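Local coordinates for protein transcriptional regulator, SorC family (Enterococcus faecalis, PDB 2O0M) that probably regulates transcription as a member of the SorC family, pairing a DNA-binding domain with a putative sugar-binding domain, at residues Gln96-Met101 with Ile107-Val112; Val194-Asn197 with Asn202-Ala205; Tyr275-Asp278 with Lys282-Tyr285. One frame throughout, in Å; residues are numbered along the deposited sequence.

Contact 1: residues Gln96-Met101 with Ile107-Val112; sequences QIEKEM and IQRCIV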
ATOM      1  N   GLN A  96      -6.596  -4.040  24.150  1.00 29.35           N
ATOM      2  CA  GLN A  96      -5.395  -3.651  24.885  1.00 28.60           C
ATOM      3  C   GLN A  96      -4.182  -3.574  23.956  1.00 27.38           C
ATOM      4  O   GLN A  96      -3.461  -2.578  23.941  1.00 26.92           O
ATOM      5  CB  GLN A  96      -5.122  -4.661  26.005  1.00 28.88           C
ATOM      6  CG  GLN A  96      -4.567  -4.052  27.269  1.00 30.83           C
ATOM      7  CD  GLN A  96      -3.193  -3.466  27.084  1.00 32.34           C
ATOM      8  OE1 GLN A  96      -2.934  -2.320  27.464  1.00 32.88           O
ATOM      9  NE2 GLN A  96      -2.298  -4.246  26.495  1.00 34.69           N
ATOM     10  N   ILE A  97      -3.970  -4.633  23.179  1.00 25.96           N
ATOM     11  CA  ILE A  97      -2.842  -4.684  22.244  1.00 24.87           C
ATOM     12  C   ILE A  97      -2.984  -3.617  21.149  1.00 23.19           C
ATOM     13  O   ILE A  97      -1.996  -3.009  20.737  1.00 21.82           O
ATOM     14  CB  ILE A  97      -2.635  -6.117  21.646  1.00 24.91           C
ATOM     15  CG1 ILE A  97      -1.310  -6.208  20.887  1.00 25.56           C
ATOM     16  CG2 ILE A  97      -3.805  -6.544  20.767  1.00 25.39           C
ATOM     17  CD1 ILE A  97      -0.904  -7.631  20.528  1.00 25.69           C
ATOM     18  N   GLU A  98      -4.217  -3.382  20.704  1.00 21.75           N
ATOM     19  CA  GLU A  98      -4.497  -2.332  19.712  1.00 21.58           C
ATOM     20  C   GLU A  98      -4.155  -0.948  20.259  1.00 21.39           C
ATOM     21  O   GLU A  98      -3.561  -0.125  19.560  1.00 20.06           O
ATOM     22  CB  GLU A  98      -5.962  -2.383  19.275  1.00 21.00           C
ATOM     23  CG  GLU A  98      -6.259  -3.590  18.382  1.00 20.46           C
ATOM     24  CD  GLU A  98      -7.723  -3.759  18.039  1.00 20.04           C
ATOM     25  OE1 GLU A  98      -8.583  -3.161  18.711  1.00 20.47           O
ATOM     26  OE2 GLU A  98      -8.012  -4.502  17.074  1.00 16.09           O
ATOM     27  N   LYS A  99      -4.528  -0.699  21.512  1.00 21.80           N
ATOM     28  CA  LYS A  99      -4.180   0.560  22.183  1.00 21.87           C
ATOM     29  C   LYS A  99      -2.676   0.746  22.257  1.00 20.60           C
ATOM     30  O   LYS A  99      -2.157   1.821  21.960  1.00 20.65           O
ATOM     31  CB  LYS A  99      -4.754   0.589  23.601  1.00 22.50           C
ATOM     32  CG  LYS A  99      -4.261   1.761  24.463  1.00 23.32           C
ATOM     33  CD  LYS A  99      -4.744   1.600  25.899  1.00 23.71           C
ATOM     34  CE  LYS A  99      -4.024   2.552  26.858  1.00 25.15           C
ATOM     35  NZ  LYS A  99      -4.298   2.222  28.294  1.00 26.67           N
ATOM     36  N   GLU A 100      -1.976  -0.303  22.671  1.00 19.50           N
ATOM     37  CA  GLU A 100      -0.530  -0.234  22.805  1.00 19.07           C
ATOM     38  C   GLU A 100       0.111   0.060  21.444  1.00 17.96           C
ATOM     39  O   GLU A 100       1.057   0.839  21.349  1.00 17.32           O
ATOM     40  CB  GLU A 100       0.025  -1.524  23.421  1.00 19.33           C
ATOM     41  CG  GLU A 100      -0.312  -1.680  24.919  1.00 21.23           C
ATOM     42  CD  GLU A 100       0.357  -2.879  25.585  1.00 21.84           C
ATOM     43  OE1 GLU A 100       1.382  -3.380  25.071  1.00 24.86           O
ATOM     44  OE2 GLU A 100      -0.138  -3.309  26.654  1.00 26.02           O
HETATM   45  N   MSE A 101      -0.422  -0.543  20.387  1.00 17.20           N
HETATM   46  CA  MSE A 101       0.114  -0.302  19.037  1.00 17.06           C
HETATM   47  C   MSE A 101      -0.120   1.130  18.566  1.00 16.70           C
HETATM   48  O   MSE A 101       0.795   1.761  18.049  1.00 16.01           O
HETATM   49  CB  MSE A 101      -0.473  -1.292  18.018  1.00 16.95           C
HETATM   50  CG  MSE A 101       0.072  -2.707  18.149  1.00 16.44           C
HETATM   51 SE   MSE A 101       1.923  -2.857  17.559  1.00 20.77          SE
HETATM   52  CE  MSE A 101       1.591  -2.777  15.678  1.00 17.50           C
ATOM     53  N   ILE A 107      -0.434   6.917  16.064  1.00 16.68           N
ATOM     54  CA  ILE A 107      -1.394   6.935  14.943  1.00 17.23           C
ATOM     55  C   ILE A 107      -2.854   6.871  15.406  1.00 17.93           C
ATOM     56  O   ILE A 107      -3.104   6.763  16.597  1.00 18.57           O
ATOM     57  CB  ILE A 107      -1.095   5.788  13.933  1.00 16.21           C
ATOM     58  CG1 ILE A 107      -1.137   4.423  14.640  1.00 16.42           C
ATOM     59  CG2 ILE A 107       0.264   6.009  13.297  1.00 16.03           C
ATOM     60  CD1 ILE A 107      -1.174   3.240  13.691  1.00 17.17           C
ATOM     61  N   GLN A 108      -3.797   6.937  14.461  1.00 19.62           N
ATOM     62  CA  GLN A 108      -5.238   7.024  14.768  1.00 20.10           C
ATOM     63  C   GLN A 108      -5.786   5.723  15.331  1.00 19.40           C
ATOM     64  O   GLN A 108      -6.522   5.695  16.319  1.00 19.28           O
ATOM     65  CB  GLN A 108      -6.058   7.413  13.509  1.00 20.81           C
ATOM     66  CG  GLN A 108      -7.572   7.107  13.621  1.00 22.01           C
ATOM     67  CD  GLN A 108      -8.487   7.954  12.740  1.00 23.64           C
ATOM     68  OE1 GLN A 108      -8.053   8.783  11.952  1.00 30.22           O
ATOM     69  NE2 GLN A 108      -9.784   7.724  12.880  1.00 29.11           N
ATOM     70  N   ARG A 109      -5.448   4.638  14.669  1.00 18.70           N
ATOM     71  CA  ARG A 109      -6.114   3.402  14.940  1.00 18.89           C
ATOM     72  C   ARG A 109      -5.253   2.261  14.476  1.00 17.51           C
ATOM     73  O   ARG A 109      -4.629   2.329  13.437  1.00 16.56           O
ATOM     74  CB  ARG A 109      -7.451   3.392  14.201  1.00 20.03           C
ATOM     75  CG  ARG A 109      -8.360   2.244  14.520  1.00 24.40           C
ATOM     76  CD  ARG A 109      -8.865   2.304  15.940  1.00 30.40           C
ATOM     77  NE  ARG A 109      -8.819   0.965  16.514  1.00 32.79           N
ATOM     78  CZ  ARG A 109      -9.718   0.015  16.275  1.00 34.56           C
ATOM     79  NH1 ARG A 109     -10.764   0.243  15.484  1.00 36.21           N
ATOM     80  NH2 ARG A 109      -9.572  -1.173  16.840  1.00 35.20           N
ATOM     81  N   CYS A 110      -5.225   1.207  15.273  1.00 16.58           N
ATOM     82  CA  CYS A 110      -4.600  -0.032  14.867  1.00 16.28           C
ATOM     83  C   CYS A 110      -5.625  -1.131  15.103  1.00 16.52           C
ATOM     84  O   CYS A 110      -6.245  -1.185  16.168  1.00 16.92           O
ATOM     85  CB  CYS A 110      -3.314  -0.297  15.649  1.00 16.04           C
ATOM     86  SG  CYS A 110      -2.527  -1.854  15.189  1.00 16.11           S
ATOM     87  N   ILE A 111      -5.836  -1.963  14.088  1.00 16.03           N
ATOM     88  CA  ILE A 111      -6.676  -3.151  14.202  1.00 16.53           C
ATOM     89  C   ILE A 111      -5.749  -4.356  14.187  1.00 15.91           C
ATOM     90  O   ILE A 111      -4.984  -4.533  13.250  1.00 15.21           O
ATOM     91  CB  ILE A 111      -7.693  -3.251  13.053  1.00 16.61           C
ATOM     92  CG1 ILE A 111      -8.633  -2.048  13.101  1.00 18.88           C
ATOM     93  CG2 ILE A 111      -8.499  -4.550  13.165  1.00 16.29           C
ATOM     94  CD1 ILE A 111      -9.396  -1.789  11.824  1.00 18.81           C
ATOM     95  N   VAL A 112      -5.816  -5.171  15.238  1.00 15.51           N
ATOM     96  CA  VAL A 112      -4.968  -6.351  15.362  1.00 15.83           C
ATOM     97  C   VAL A 112      -5.832  -7.604  15.186  1.00 15.96           C
ATOM     98  O   VAL A 112      -6.682  -7.920  16.028  1.00 15.72           O
ATOM     99  CB  VAL A 112      -4.248  -6.409  16.730  1.00 15.54           C
ATOM    100  CG1 VAL A 112      -3.440  -7.688  16.851  1.00 15.80           C
ATOM    101  CG2 VAL A 112      -3.348  -5.197  16.927  1.00 14.37           C
TER
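E98 on helix 96-105 reaches across to strand 109-113 and meets four consecutive residues, R109 to V112. Its CG lies beside the backbone N (chi1 -72°), and the rest of the chain runs on extended. This lays the carboxylate along the strand backbone. OE2 accepts the amide of V112, with N to OE2 at 2.9 Å. That bond is nearly straight, 168° at the hydrogen, and uses the anti lone pair, the one turned away from OE1. OE1 serves R109 instead. R109 NH2 comes within 2.9 Å of it, and OE1 sits at the edge of the guanidinium, in its plane. The two flat groups are turned 74° against each other, and the hydrogen bond within this salt bridge is weak and bent. I111 CG1 lies over one guanidinium face, toward its rim. The stem of E98 packs on V112, with E98 CG 3.6 Å from V112 CG2. E98 CG also lies against C110 O, at 3.3 Å. That carbonyl is buried here without a polar partner, and the stem offers it no hydrogen bond. V112 spreads its methyls between that stem and I97, whose CG2 is 4.1 Å from V112 CB. Deeper in, M101 CB presses on C110 SG at 3.5 Å; M101 is a selenomethionine. M101 and I97 continue onto A336 of helix 333-339, so the helix is packed against a strand and a second helix at once. R109 and I111 bond to strand 328-332, while the V112 amide taken by E98 is on the edge turned from that strand. One carboxylate therefore has two different donors, a straight backbone bond and a bent charged one. The backbone bond fixes the position of the group, while the arginine probably helps to keep it ionised.

Contact 2: residues Val194-Asn197 with Asn202-Ala205; sequences VMAN and NYRA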
ATOM      1  N   VAL A 194      -9.300  -5.962  -9.201  1.00 10.49           N
ATOM      2  CA  VAL A 194      -9.923  -6.930  -8.300  1.00 11.98           C
ATOM      3  C   VAL A 194     -10.742  -6.217  -7.226  1.00 12.29           C
ATOM      4  O   VAL A 194     -11.896  -6.587  -6.953  1.00 11.89           O
ATOM      5  CB  VAL A 194      -8.882  -7.886  -7.674  1.00 11.50           C
ATOM      6  CG1 VAL A 194      -9.527  -8.773  -6.601  1.00 12.33           C
ATOM      7  CG2 VAL A 194      -8.259  -8.747  -8.772  1.00 12.14           C
HETATM    8  N   MSE A 195     -10.158  -5.194  -6.615  1.00 12.83           N
HETATM    9  CA  MSE A 195     -10.886  -4.439  -5.593  1.00 14.93           C
HETATM   10  C   MSE A 195     -12.166  -3.865  -6.169  1.00 13.34           C
HETATM   11  O   MSE A 195     -13.215  -3.925  -5.535  1.00 13.08           O
HETATM   12  CB  MSE A 195     -10.032  -3.302  -5.044  1.00 15.48           C
HETATM   13  CG  MSE A 195      -8.930  -3.748  -4.147  1.00 18.09           C
HETATM   14 SE   MSE A 195      -8.488  -2.353  -2.819  1.00 28.83          SE
HETATM   15  CE  MSE A 195      -7.368  -3.464  -1.710  1.00 22.98           C
ATOM     16  N   ALA A 196     -12.084  -3.318  -7.375  1.00 13.07           N
ATOM     17  CA  ALA A 196     -13.264  -2.735  -8.007  1.00 13.81           C
ATOM     18  C   ALA A 196     -14.347  -3.794  -8.165  1.00 14.34           C
ATOM     19  O   ALA A 196     -15.509  -3.577  -7.801  1.00 14.47           O
ATOM     20  CB  ALA A 196     -12.913  -2.130  -9.344  1.00 13.55           C
ATOM     21  N   ASN A 197     -13.952  -4.957  -8.681  1.00 14.61           N
ATOM     22  CA  ASN A 197     -14.883  -6.060  -8.878  1.00 14.86           C
ATOM     23  C   ASN A 197     -15.533  -6.498  -7.584  1.00 15.10           C
ATOM     24  O   ASN A 197     -16.749  -6.575  -7.496  1.00 14.94           O
ATOM     25  CB  ASN A 197     -14.194  -7.262  -9.515  1.00 15.53           C
ATOM     26  CG  ASN A 197     -15.147  -8.434  -9.721  1.00 16.36           C
ATOM     27  OD1 ASN A 197     -16.153  -8.317 -10.433  1.00 21.35           O
ATOM     28  ND2 ASN A 197     -14.849  -9.559  -9.094  1.00 19.98           N
ATOM     29  N   ASN A 202     -15.457   0.715  -9.496  1.00 14.08           N
ATOM     30  CA  ASN A 202     -14.822   0.805 -10.783  1.00 13.82           C
ATOM     31  C   ASN A 202     -13.329   1.020 -10.626  1.00 13.62           C
ATOM     32  O   ASN A 202     -12.860   1.346  -9.541  1.00 12.76           O
ATOM     33  CB  ASN A 202     -15.450   1.945 -11.574  1.00 14.10           C
ATOM     34  CG  ASN A 202     -16.817   1.580 -12.102  1.00 14.41           C
ATOM     35  OD1 ASN A 202     -16.924   0.827 -13.069  1.00 16.53           O
ATOM     36  ND2 ASN A 202     -17.869   2.070 -11.449  1.00 16.39           N
ATOM     37  N   TYR A 203     -12.591   0.824 -11.712  1.00 13.50           N
ATOM     38  CA  TYR A 203     -11.153   1.057 -11.700  1.00 13.86           C
ATOM     39  C   TYR A 203     -10.714   1.763 -12.953  1.00 14.09           C
ATOM     40  O   TYR A 203     -11.409   1.749 -13.982  1.00 14.27           O
ATOM     41  CB  TYR A 203     -10.362  -0.247 -11.517  1.00 13.70           C
ATOM     42  CG  TYR A 203     -10.313  -1.161 -12.732  1.00 13.39           C
ATOM     43  CD1 TYR A 203      -9.219  -1.150 -13.587  1.00 14.56           C
ATOM     44  CD2 TYR A 203     -11.343  -2.059 -13.000  1.00 12.46           C
ATOM     45  CE1 TYR A 203      -9.158  -1.992 -14.690  1.00 14.08           C
ATOM     46  CE2 TYR A 203     -11.289  -2.914 -14.094  1.00 13.36           C
ATOM     47  CZ  TYR A 203     -10.193  -2.860 -14.946  1.00 13.82           C
ATOM     48  OH  TYR A 203     -10.115  -3.686 -16.046  1.00 13.64           O
ATOM     49  N   ARG A 204      -9.556   2.398 -12.848  1.00 14.32           N
ATOM     50  CA  ARG A 204      -8.845   2.907 -14.001  1.00 14.47           C
ATOM     51  C   ARG A 204      -7.386   2.497 -13.887  1.00 14.12           C
ATOM     52  O   ARG A 204      -6.699   2.900 -12.960  1.00 13.03           O
ATOM     53  CB  ARG A 204      -8.981   4.424 -14.091  1.00 15.01           C
ATOM     54  CG  ARG A 204     -10.388   4.885 -14.460  1.00 17.42           C
ATOM     55  CD  ARG A 204     -10.700   4.603 -15.914  1.00 21.11           C
ATOM     56  NE  ARG A 204      -9.883   5.414 -16.804  1.00 23.73           N
ATOM     57  CZ  ARG A 204     -10.125   6.684 -17.105  1.00 26.00           C
ATOM     58  NH1 ARG A 204     -11.172   7.327 -16.600  1.00 28.23           N
ATOM     59  NH2 ARG A 204      -9.307   7.315 -17.928  1.00 26.78           N
ATOM     60  N   ALA A 205      -6.933   1.680 -14.829  1.00 14.06           N
ATOM     61  CA  ALA A 205      -5.553   1.229 -14.853  1.00 14.21           C
ATOM     62  C   ALA A 205      -4.680   2.348 -15.375  1.00 14.03           C
ATOM     63  O   ALA A 205      -5.115   3.159 -16.188  1.00 14.68           O
ATOM     64  CB  ALA A 205      -5.404  -0.008 -15.715  1.00 14.47           C
TER
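A196 and Y203 meet through their CB atoms, 3.8 Å apart. Y203 is the side chain to follow. Its CB points toward helix 188-199 and touches the A196 methyl. CG then stands between the backbone N and the carbonyl carbon (chi1 74°), which keeps the ring close to its own backbone. CD2 is the ring atom turned to the helix, 4.0 Å from A196 CB. That methyl lies at the ring edge, near the ring plane, and not over a face. Further out, the ring leaves A196, and OH is the far end of a largely exposed side chain. The Y203 side chain also touches A193, one turn earlier on the helix. This is the closing corner of a beta-alpha-beta unit: strand 169-175, helix 188-199, strand 202-203. The chain turns back sharply here, and A196 and N202 have their CA atoms 4.8 Å apart. The short strand pairs in parallel with strand 169-175, N202 bonding to N171 and F173. The A196 methyl meets backbone as well as side chain: its CB is 3.4 Å from N202 C and 3.5 Å from N202 O.

Contact 3: residues Tyr275-Asp278 with Lys282-Tyr285; sequences YFFD and KVVY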
ATOM      1  N   TYR A 275       9.622   3.968  -2.050  1.00 10.96           N
ATOM      2  CA  TYR A 275      10.621   4.552  -1.152  1.00 11.14           C
ATOM      3  C   TYR A 275      11.168   3.469  -0.249  1.00 11.10           C
ATOM      4  O   TYR A 275      10.421   2.587   0.180  1.00 10.40           O
ATOM      5  CB  TYR A 275      10.016   5.654  -0.278  1.00 11.52           C
ATOM      6  CG  TYR A 275       9.388   6.789  -1.067  1.00 11.45           C
ATOM      7  CD1 TYR A 275      10.092   7.949  -1.353  1.00 12.84           C
ATOM      8  CD2 TYR A 275       8.086   6.686  -1.540  1.00 11.88           C
ATOM      9  CE1 TYR A 275       9.514   8.979  -2.080  1.00 12.32           C
ATOM     10  CE2 TYR A 275       7.498   7.699  -2.269  1.00 13.31           C
ATOM     11  CZ  TYR A 275       8.202   8.852  -2.532  1.00 12.87           C
ATOM     12  OH  TYR A 275       7.592   9.857  -3.255  1.00 13.22           O
ATOM     13  N   PHE A 276      12.467   3.545   0.050  1.00 11.43           N
ATOM     14  CA  PHE A 276      13.110   2.590   0.951  1.00 12.17           C
ATOM     15  C   PHE A 276      13.583   3.282   2.219  1.00 12.42           C
ATOM     16  O   PHE A 276      14.163   4.354   2.146  1.00 12.97           O
ATOM     17  CB  PHE A 276      14.274   1.902   0.240  1.00 11.35           C
ATOM     18  CG  PHE A 276      13.826   1.012  -0.874  1.00 11.42           C
ATOM     19  CD1 PHE A 276      13.638  -0.343  -0.650  1.00  9.59           C
ATOM     20  CD2 PHE A 276      13.507   1.536  -2.122  1.00 11.42           C
ATOM     21  CE1 PHE A 276      13.188  -1.165  -1.648  1.00 11.17           C
ATOM     22  CE2 PHE A 276      13.037   0.712  -3.136  1.00 11.70           C
ATOM     23  CZ  PHE A 276      12.881  -0.633  -2.902  1.00 11.25           C
ATOM     24  N   PHE A 277      13.328   2.653   3.364  1.00 13.13           N
ATOM     25  CA  PHE A 277      13.561   3.267   4.678  1.00 14.17           C
ATOM     26  C   PHE A 277      14.525   2.431   5.522  1.00 15.09           C
ATOM     27  O   PHE A 277      14.405   1.214   5.581  1.00 14.41           O
ATOM     28  CB  PHE A 277      12.245   3.399   5.446  1.00 13.86           C
ATOM     29  CG  PHE A 277      11.166   4.124   4.688  1.00 12.94           C
ATOM     30  CD1 PHE A 277      10.926   5.481   4.908  1.00 12.08           C
ATOM     31  CD2 PHE A 277      10.377   3.450   3.758  1.00 12.90           C
ATOM     32  CE1 PHE A 277       9.930   6.142   4.215  1.00 13.47           C
ATOM     33  CE2 PHE A 277       9.387   4.113   3.059  1.00 12.26           C
ATOM     34  CZ  PHE A 277       9.166   5.470   3.282  1.00 13.06           C
ATOM     35  N   ASP A 278      15.469   3.087   6.194  1.00 16.81           N
ATOM     36  CA  ASP A 278      16.308   2.381   7.158  1.00 17.93           C
ATOM     37  C   ASP A 278      15.593   2.327   8.510  1.00 19.04           C
ATOM     38  O   ASP A 278      14.472   2.828   8.634  1.00 17.96           O
ATOM     39  CB  ASP A 278      17.725   2.981   7.243  1.00 18.18           C
ATOM     40  CG  ASP A 278      17.753   4.392   7.808  1.00 18.54           C
ATOM     41  OD1 ASP A 278      16.781   4.825   8.453  1.00 18.37           O
ATOM     42  OD2 ASP A 278      18.781   5.076   7.610  1.00 17.88           O
ATOM     43  N   LYS A 282      14.557   6.836   8.033  1.00 21.77           N
ATOM     44  CA  LYS A 282      15.086   7.704   6.991  1.00 21.49           C
ATOM     45  C   LYS A 282      14.890   7.072   5.613  1.00 20.46           C
ATOM     46  O   LYS A 282      15.122   5.879   5.443  1.00 19.01           O
ATOM     47  CB  LYS A 282      16.578   7.930   7.228  1.00 21.80           C
ATOM     48  CG  LYS A 282      17.272   8.786   6.183  1.00 23.11           C
ATOM     49  CD  LYS A 282      18.783   8.743   6.382  1.00 23.93           C
ATOM     50  CE  LYS A 282      19.517   9.410   5.238  1.00 25.34           C
ATOM     51  NZ  LYS A 282      20.997   9.314   5.402  1.00 26.76           N
ATOM     52  N   VAL A 283      14.490   7.883   4.637  1.00 19.63           N
ATOM     53  CA  VAL A 283      14.452   7.455   3.240  1.00 19.35           C
ATOM     54  C   VAL A 283      15.890   7.374   2.737  1.00 19.08           C
ATOM     55  O   VAL A 283      16.579   8.395   2.643  1.00 18.98           O
ATOM     56  CB  VAL A 283      13.634   8.426   2.361  1.00 19.15           C
ATOM     57  CG1 VAL A 283      13.715   8.054   0.879  1.00 19.10           C
ATOM     58  CG2 VAL A 283      12.181   8.454   2.818  1.00 18.87           C
ATOM     59  N   VAL A 284      16.341   6.157   2.445  1.00 18.43           N
ATOM     60  CA  VAL A 284      17.712   5.925   1.943  1.00 18.38           C
ATOM     61  C   VAL A 284      17.775   5.846   0.411  1.00 18.20           C
ATOM     62  O   VAL A 284      18.852   6.004  -0.185  1.00 18.64           O
ATOM     63  CB  VAL A 284      18.333   4.647   2.555  1.00 18.30           C
ATOM     64  CG1 VAL A 284      18.425   4.771   4.069  1.00 18.64           C
ATOM     65  CG2 VAL A 284      17.549   3.401   2.175  1.00 18.49           C
ATOM     66  N   TYR A 285      16.624   5.606  -0.219  1.00 17.20           N
ATOM     67  CA  TYR A 285      16.522   5.564  -1.683  1.00 16.88           C
ATOM     68  C   TYR A 285      15.066   5.657  -2.140  1.00 16.41           C
ATOM     69  O   TYR A 285      14.152   5.252  -1.418  1.00 15.51           O
ATOM     70  CB  TYR A 285      17.135   4.268  -2.210  1.00 16.49           C
ATOM     71  CG  TYR A 285      17.288   4.197  -3.714  1.00 16.17           C
ATOM     72  CD1 TYR A 285      18.185   5.031  -4.383  1.00 16.54           C
ATOM     73  CD2 TYR A 285      16.570   3.275  -4.467  1.00 15.05           C
ATOM     74  CE1 TYR A 285      18.341   4.967  -5.753  1.00 16.33           C
ATOM     75  CE2 TYR A 285      16.719   3.201  -5.848  1.00 15.65           C
ATOM     76  CZ  TYR A 285      17.612   4.053  -6.485  1.00 15.28           C
ATOM     77  OH  TYR A 285      17.790   3.998  -7.848  1.00 16.39           O
TER
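F276 and Y285 form an antiparallel hydrogen-bonded pair, and the tight part of the contact starts there. F276 N donates to Y285 O at 2.8 Å, almost in line with the carbonyl. That oxygen also lies at the edge of the F276 ring, in its plane. The return bond does not come from Y285. V284 N gives it to F276 O, from 2.8 Å and tilted 21° out of the carbonyl plane. The same F276 O receives a CA-H...O contact from V283. F277 then faces V283 as a non-hydrogen-bonded pair, one residue out of step, so the strands carry a beta bulge. The two side chains leave the same face and run alongside each other. V283 CG2 touches F277 CE1 at 3.5 Å, obliquely to the ring. The F277 ring also packs edge-to-face with Y319. On the sheet face of F276 and Y285, both rings reach L263 of helix 257-265, and Y285 OH is hydrogen-bonded to E259.

The turn end is equally well bonded but more open to solvent. D278 N donates to K282 O in the carbonyl plane. A chi1 of 66° folds the D278 carboxylate back over its own backbone, which brings OD1 to K282 N at 3.0 Å. The amide meets OD1 from above the carboxylate plane. D278 OD2 rests near V284 CG1, at 3.6 Å. The K282 chain leads away, and its NZ stays 5.3 Å from D278 OD2, too far for a salt bridge. The arrangement is that of a beta hairpin with a bulge, its connecting turn held by an aspartate carboxylate and a backbone amide.

In the fold
The three contacts come in series along the chain: contact 1, contact 2, contact 3. All lie within the putative sugar-binding domain, and all reach the same mixed sheet. None touches another. Centres of contacts 1 and 2 are about 30 Å apart, those of 2 and 3 about 30 Å, and those of 1 and 3 about 25 Å. Contacts 2 and 3 lie on opposite sides of the chain's centre. Contacts 1 and 2 each pack a helix on a strand of the parallel part. Contact 3 is a hairpin joined to it through antiparallel strand 270-272. They hold separate regions round one sheet, consistent with a Rossmann-like domain; none is known to line a sugar site.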